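Local coordinates for 6-phosphogluconolactonase (Shewanella baltica, PDB 3NWP), which probably hydrolyses 6-phosphogluconolactone to 6-phosphogluconate, the second step of the oxidative pentose phosphate pathway, at residues A[75-89]-A[102-115]. Sequence-based numbering, arbitrary orientation. Where two conformers were deposited one is given.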
loop_
_atom_site.group_PDB
_atom_site.type_symbol
_atom_site.label_atom_id
_atom_site.label_comp_id
_atom_site.label_asym_id
_atom_site.label_seq_id
_atom_site.Cartn_x
_atom_site.Cartn_y
_atom_site.Cartn_z
ATOM N N TRP A 75 -9.506 1.405 12.037
ATOM C CA TRP A 75 -9.421 2.064 13.358
ATOM C C TRP A 75 -9.922 1.093 14.459
ATOM O O TRP A 75 -11.093 1.189 14.972
ATOM C CB TRP A 75 -10.152 3.421 13.359
ATOM C CG TRP A 75 -9.585 4.318 14.357
ATOM C CD1 TRP A 75 -10.069 4.600 15.636
ATOM C CD2 TRP A 75 -8.373 5.038 14.233
ATOM N NE1 TRP A 75 -9.213 5.457 16.277
ATOM C CE2 TRP A 75 -8.161 5.745 15.448
ATOM C CE3 TRP A 75 -7.415 5.141 13.220
ATOM C CZ2 TRP A 75 -7.054 6.530 15.661
ATOM C CZ3 TRP A 75 -6.311 5.918 13.421
ATOM C CH2 TRP A 75 -6.123 6.618 14.646
ATOM N N VAL A 76 -9.042 0.142 14.785
ATOM C CA VAL A 76 -9.271 -0.919 15.730
ATOM C C VAL A 76 -7.936 -1.072 16.460
ATOM O O VAL A 76 -6.902 -0.556 15.995
ATOM C CB VAL A 76 -9.662 -2.243 15.058
ATOM C CG1 VAL A 76 -11.024 -2.158 14.261
ATOM C CG2 VAL A 76 -8.509 -2.757 14.155
ATOM N N GLU A 77 -7.926 -1.751 17.617
ATOM C CA GLU A 77 -6.680 -1.922 18.337
ATOM C C GLU A 77 -5.650 -2.636 17.469
ATOM O O GLU A 77 -5.994 -3.502 16.671
ATOM C CB GLU A 77 -6.890 -2.743 19.620
ATOM C CG GLU A 77 -7.795 -2.079 20.661
ATOM C CD GLU A 77 -7.173 -0.846 21.226
ATOM O OE1 GLU A 77 -6.062 -0.971 21.785
ATOM O OE2 GLU A 77 -7.787 0.239 21.108
ATOM N N ALA A 78 -4.385 -2.333 17.712
ATOM C CA ALA A 78 -3.303 -2.832 16.863
ATOM C C ALA A 78 -3.033 -4.321 17.039
ATOM O O ALA A 78 -2.299 -4.904 16.237
ATOM C CB ALA A 78 -2.023 -2.002 17.089
ATOM N N ASP A 79 -3.619 -4.946 18.067
ATOM C CA ASP A 79 -3.611 -6.392 18.229
ATOM C C ASP A 79 -4.929 -7.064 17.846
ATOM O O ASP A 79 -5.091 -8.265 18.010
ATOM C CB ASP A 79 -3.196 -6.752 19.673
ATOM C CG ASP A 79 -4.185 -6.282 20.714
ATOM O OD1 ASP A 79 -5.198 -5.602 20.391
ATOM O OD2 ASP A 79 -3.937 -6.597 21.895
ATOM N N ALA A 80 -5.870 -6.324 17.252
ATOM C CA ALA A 80 -7.123 -6.926 16.848
ATOM C C ALA A 80 -7.031 -7.670 15.523
ATOM O O ALA A 80 -6.119 -7.421 14.722
ATOM C CB ALA A 80 -8.248 -5.863 16.770
ATOM N N ASP A 81 -7.987 -8.570 15.299
ATOM C CA ASP A 81 -8.077 -9.343 14.067
ATOM C C ASP A 81 -7.956 -8.435 12.841
ATOM O O ASP A 81 -7.113 -8.646 11.974
ATOM C CB ASP A 81 -9.422 -10.076 14.010
ATOM C CG ASP A 81 -9.564 -10.952 12.779
ATOM O OD1 ASP A 81 -8.662 -11.776 12.524
ATOM O OD2 ASP A 81 -10.591 -10.825 12.074
ATOM N N ALA A 82 -8.763 -7.379 12.830
ATOM C CA ALA A 82 -8.865 -6.493 11.665
ATOM C C ALA A 82 -7.707 -5.500 11.485
ATOM O O ALA A 82 -7.757 -4.688 10.548
ATOM C CB ALA A 82 -10.231 -5.745 11.704
ATOM N N SER A 83 -6.674 -5.538 12.335
ATOM C CA SER A 83 -5.589 -4.575 12.256
ATOM C C SER A 83 -4.585 -4.942 11.159
ATOM O O SER A 83 -4.062 -6.064 11.144
ATOM C CB SER A 83 -4.848 -4.488 13.571
ATOM O OG SER A 83 -3.754 -3.592 13.467
ATOM N N ASN A 84 -4.263 -3.997 10.286
ATOM C CA ASN A 84 -3.171 -4.215 9.307
ATOM C C ASN A 84 -1.814 -4.214 10.009
ATOM O O ASN A 84 -0.923 -5.012 9.651
ATOM C CB ASN A 84 -3.195 -3.129 8.234
ATOM C CG ASN A 84 -4.367 -3.253 7.273
ATOM O OD1 ASN A 84 -4.961 -4.334 7.108
ATOM N ND2 ASN A 84 -4.734 -2.125 6.632
ATOM N N GLU A 85 -1.655 -3.379 11.015
ATOM C CA GLU A 85 -0.417 -3.346 11.799
ATOM C C GLU A 85 -0.167 -4.744 12.384
ATOM O O GLU A 85 0.980 -5.198 12.372
ATOM C CB GLU A 85 -0.497 -2.295 12.888
ATOM C CG GLU A 85 0.630 -2.336 13.903
ATOM C CD GLU A 85 0.715 -1.140 14.799
ATOM O OE1 GLU A 85 0.050 -0.101 14.561
ATOM O OE2 GLU A 85 1.531 -1.219 15.768
ATOM N N ARG A 86 -1.172 -5.384 12.948
ATOM C CA ARG A 86 -0.966 -6.705 13.514
ATOM C C ARG A 86 -0.382 -7.695 12.488
ATOM O O ARG A 86 0.561 -8.430 12.805
ATOM C CB ARG A 86 -2.267 -7.248 14.031
ATOM C CG ARG A 86 -2.163 -8.693 14.570
ATOM C CD ARG A 86 -3.507 -9.294 14.984
ATOM N NE ARG A 86 -4.420 -9.585 13.854
ATOM C CZ ARG A 86 -4.360 -10.664 13.068
ATOM N NH1 ARG A 86 -3.392 -11.560 13.207
ATOM N NH2 ARG A 86 -5.254 -10.836 12.114
ATOM N N LEU A 87 -0.938 -7.692 11.270
ATOM C CA LEU A 87 -0.438 -8.578 10.213
ATOM C C LEU A 87 1.009 -8.249 9.826
ATOM O O LEU A 87 1.842 -9.159 9.641
ATOM C CB LEU A 87 -1.355 -8.528 8.973
ATOM C CG LEU A 87 -2.757 -9.105 9.075
ATOM C CD1 LEU A 87 -3.449 -8.879 7.715
ATOM C CD2 LEU A 87 -2.745 -10.575 9.429
ATOM N N VAL A 88 1.350 -6.966 9.719
ATOM C CA VAL A 88 2.680 -6.529 9.368
ATOM C C VAL A 88 3.678 -6.947 10.474
ATOM O O VAL A 88 4.783 -7.458 10.196
ATOM C CB VAL A 88 2.712 -5.008 9.048
ATOM C CG1 VAL A 88 4.153 -4.535 8.930
ATOM C CG2 VAL A 88 1.889 -4.753 7.783
ATOM N N ARG A 89 3.286 -6.776 11.727
ATOM C CA ARG A 89 4.206 -7.129 12.800
ATOM C C ARG A 89 4.390 -8.653 12.851
ATOM O O ARG A 89 5.514 -9.115 13.150
ATOM C CB ARG A 89 3.700 -6.590 14.136
ATOM C CG ARG A 89 3.805 -5.061 14.286
ATOM C CD ARG A 89 3.441 -4.601 15.681
ATOM N NE ARG A 89 3.520 -3.162 15.836
ATOM C CZ ARG A 89 4.630 -2.455 15.942
ATOM N NH1 ARG A 89 5.840 -3.034 15.950
ATOM N NH2 ARG A 89 4.535 -1.148 16.076
ATOM N N PHE A 102 9.522 0.579 11.754
ATOM C CA PHE A 102 8.105 0.556 11.410
ATOM C C PHE A 102 7.326 1.593 12.231
ATOM O O PHE A 102 7.542 1.735 13.449
ATOM C CB PHE A 102 7.509 -0.826 11.664
ATOM C CG PHE A 102 6.032 -0.882 11.479
ATOM C CD1 PHE A 102 5.481 -0.917 10.221
ATOM C CD2 PHE A 102 5.163 -0.850 12.552
ATOM C CE1 PHE A 102 4.108 -0.940 10.023
ATOM C CE2 PHE A 102 3.765 -0.873 12.349
ATOM C CZ PHE A 102 3.243 -0.956 11.108
ATOM N N ARG A 103 6.409 2.305 11.577
ATOM C CA ARG A 103 5.434 3.145 12.264
ATOM C C ARG A 103 4.055 2.848 11.744
ATOM O O ARG A 103 3.837 2.914 10.527
ATOM C CB ARG A 103 5.747 4.614 12.009
ATOM C CG ARG A 103 4.852 5.554 12.848
ATOM C CD ARG A 103 5.456 5.837 14.183
ATOM N NE ARG A 103 6.532 6.803 14.028
ATOM C CZ ARG A 103 7.303 7.240 15.016
ATOM N NH1 ARG A 103 7.138 6.784 16.258
ATOM N NH2 ARG A 103 8.252 8.133 14.753
ATOM N N GLY A 104 3.121 2.461 12.623
ATOM C CA GLY A 104 1.760 2.247 12.209
ATOM C C GLY A 104 1.017 3.572 12.147
ATOM O O GLY A 104 1.596 4.651 12.334
ATOM N N LEU A 105 -0.270 3.454 11.877
ATOM C CA LEU A 105 -1.167 4.606 11.789
ATOM C C LEU A 105 -2.114 4.718 12.978
ATOM O O LEU A 105 -2.562 5.830 13.280
ATOM C CB LEU A 105 -1.960 4.567 10.508
ATOM C CG LEU A 105 -1.146 4.503 9.211
ATOM C CD1 LEU A 105 -1.997 4.383 7.944
ATOM C CD2 LEU A 105 -0.301 5.732 9.050
ATOM N N LYS A 106 -2.528 3.604 13.580
ATOM C CA LYS A 106 -3.443 3.674 14.747
ATOM C C LYS A 106 -2.764 4.389 15.898
ATOM O O LYS A 106 -1.571 4.179 16.191
ATOM C CB LYS A 106 -3.849 2.261 15.197
ATOM C CG LYS A 106 -4.856 2.204 16.338
ATOM C CD LYS A 106 -6.209 2.737 15.914
ATOM C CE LYS A 106 -7.323 2.535 16.961
ATOM N NZ LYS A 106 -7.138 3.291 18.232
ATOM N N ASN A 107 -3.535 5.241 16.590
ATOM C CA ASN A 107 -3.069 5.900 17.830
ATOM C C ASN A 107 -4.225 5.928 18.824
ATOM O O ASN A 107 -5.291 5.366 18.558
ATOM C CB ASN A 107 -2.497 7.298 17.551
ATOM C CG ASN A 107 -3.491 8.195 16.867
ATOM O OD1 ASN A 107 -4.675 8.290 17.287
ATOM N ND2 ASN A 107 -3.031 8.843 15.775
HETATM N N MSE A 108 -3.984 6.554 19.995
HETATM C CA MSE A 108 -4.960 6.460 21.078
HETATM C C MSE A 108 -6.292 7.182 20.872
HETATM O O MSE A 108 -7.261 6.918 21.607
HETATM C CB MSE A 108 -4.320 6.850 22.420
HETATM C CG MSE A 108 -3.381 5.764 22.964
HETATM SE SE MSE A 108 -4.243 3.997 23.262
HETATM C CE MSE A 108 -5.624 4.525 24.560
ATOM N N PHE A 109 -6.374 8.055 19.870
ATOM C CA PHE A 109 -7.629 8.757 19.595
ATOM C C PHE A 109 -8.740 7.768 19.277
ATOM O O PHE A 109 -8.481 6.687 18.730
ATOM C CB PHE A 109 -7.462 9.827 18.520
ATOM C CG PHE A 109 -6.757 11.066 18.984
ATOM C CD1 PHE A 109 -7.448 12.061 19.671
ATOM C CD2 PHE A 109 -5.428 11.272 18.716
ATOM C CE1 PHE A 109 -6.784 13.218 20.069
ATOM C CE2 PHE A 109 -4.773 12.428 19.074
ATOM C CZ PHE A 109 -5.455 13.416 19.786
ATOM N N SER A 110 -9.983 8.115 19.655
ATOM C CA SER A 110 -11.066 7.157 19.604
ATOM C C SER A 110 -11.653 6.956 18.200
ATOM O O SER A 110 -12.329 5.954 17.959
ATOM C CB SER A 110 -12.187 7.539 20.578
ATOM O OG SER A 110 -12.805 8.731 20.154
ATOM N N THR A 111 -11.393 7.908 17.296
ATOM C CA THR A 111 -11.782 7.789 15.880
ATOM C C THR A 111 -10.660 8.201 14.950
ATOM O O THR A 111 -9.780 8.956 15.316
ATOM C CB THR A 111 -12.982 8.683 15.532
ATOM O OG1 THR A 111 -12.622 10.060 15.711
ATOM C CG2 THR A 111 -14.202 8.313 16.438
ATOM N N ALA A 112 -10.730 7.723 13.704
ATOM C CA ALA A 112 -9.737 8.080 12.708
ATOM C C ALA A 112 -9.722 9.582 12.464
ATOM O O ALA A 112 -8.681 10.161 12.238
ATOM C CB ALA A 112 -10.010 7.286 11.393
ATOM N N GLU A 113 -10.897 10.223 12.493
ATOM C CA GLU A 113 -10.945 11.667 12.281
ATOM C C GLU A 113 -10.119 12.349 13.340
ATOM O O GLU A 113 -9.352 13.275 13.018
ATOM C CB GLU A 113 -12.387 12.180 12.368
ATOM C CG GLU A 113 -13.263 11.895 11.170
ATOM C CD GLU A 113 -13.837 10.479 11.113
ATOM O OE1 GLU A 113 -13.619 9.643 12.026
ATOM O OE2 GLU A 113 -14.561 10.250 10.113
ATOM N N ALA A 114 -10.306 11.963 14.595
ATOM C CA ALA A 114 -9.564 12.617 15.674
ATOM C C ALA A 114 -8.095 12.277 15.670
ATOM O O ALA A 114 -7.281 13.091 16.084
ATOM C CB ALA A 114 -10.171 12.277 17.037
ATOM N N GLY A 115 -7.734 11.076 15.190
ATOM C CA GLY A 115 -6.333 10.645 15.172
ATOM C C GLY A 115 -5.509 10.977 13.925
ATOM O O GLY A 115 -4.278 10.837 13.915
HETATM O O HOH W 1 -5.255 2.196 19.940
HETATM O O HOH W 2 -9.676 1.152 18.921
HETATM O O HOH W 3 -1.564 0.955 12.627
HETATM O O HOH W 4 0.197 2.120 15.941
#
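The indole of W75 is sandwiched between K106 on one face and the backbone at the start of helix 112-122 on the other. K106 crosses the ring at about a right angle. Its CE sits 3.5 Å from the centroid of the five-membered ring of W75 and only 9° off the normal, a CH-pi contact, whereas NZ is off-centre over the same ring, in a cation-pi contact. Bends at chi2 (67°) and chi4 lay the lysine chain across this face and set NZ where it bonds to N107 O; waters 1 and 2 bridge K106 NZ to E77 OE2, each with one weak leg. On the opposite face A112 CA lies 3.8 Å from the centroid of the six-membered ring of W75. The edge is fixed too: W75 NE1 donates to F109 O at 2.8 Å, with the oxygen near the indole plane but the donor above the carbonyl plane, and N107 OD1 lies in plane beside CZ2. That same OD1 accepts from F109 N, completing an Asx turn. Replacing W75 by alanine is likely to leave F109 O without this donor and a gap between K106 and A112.

F102 makes a second cluster with E85, V88 and R89. Its edge meets the guanidinium face, R89 NH2 lying 3.6 Å from F102 CD2 with the two planes 83° apart; V88 CG1 and E85 CG approach obliquely. R89 grips E85 OE2 side-on through NE (2.8 Å) and NH2, while E85 OE1 reaches K106 N through water 3 and K106 O through water 4.

The contact thus joins helix 84-91 and the loop preceding it to the connection between strand 101-102 and helix 112-122. Strand 66-74 backs it, with L70 against V88 and I68 against F102, and I176 of strand 175-178 touches both W75 and L105.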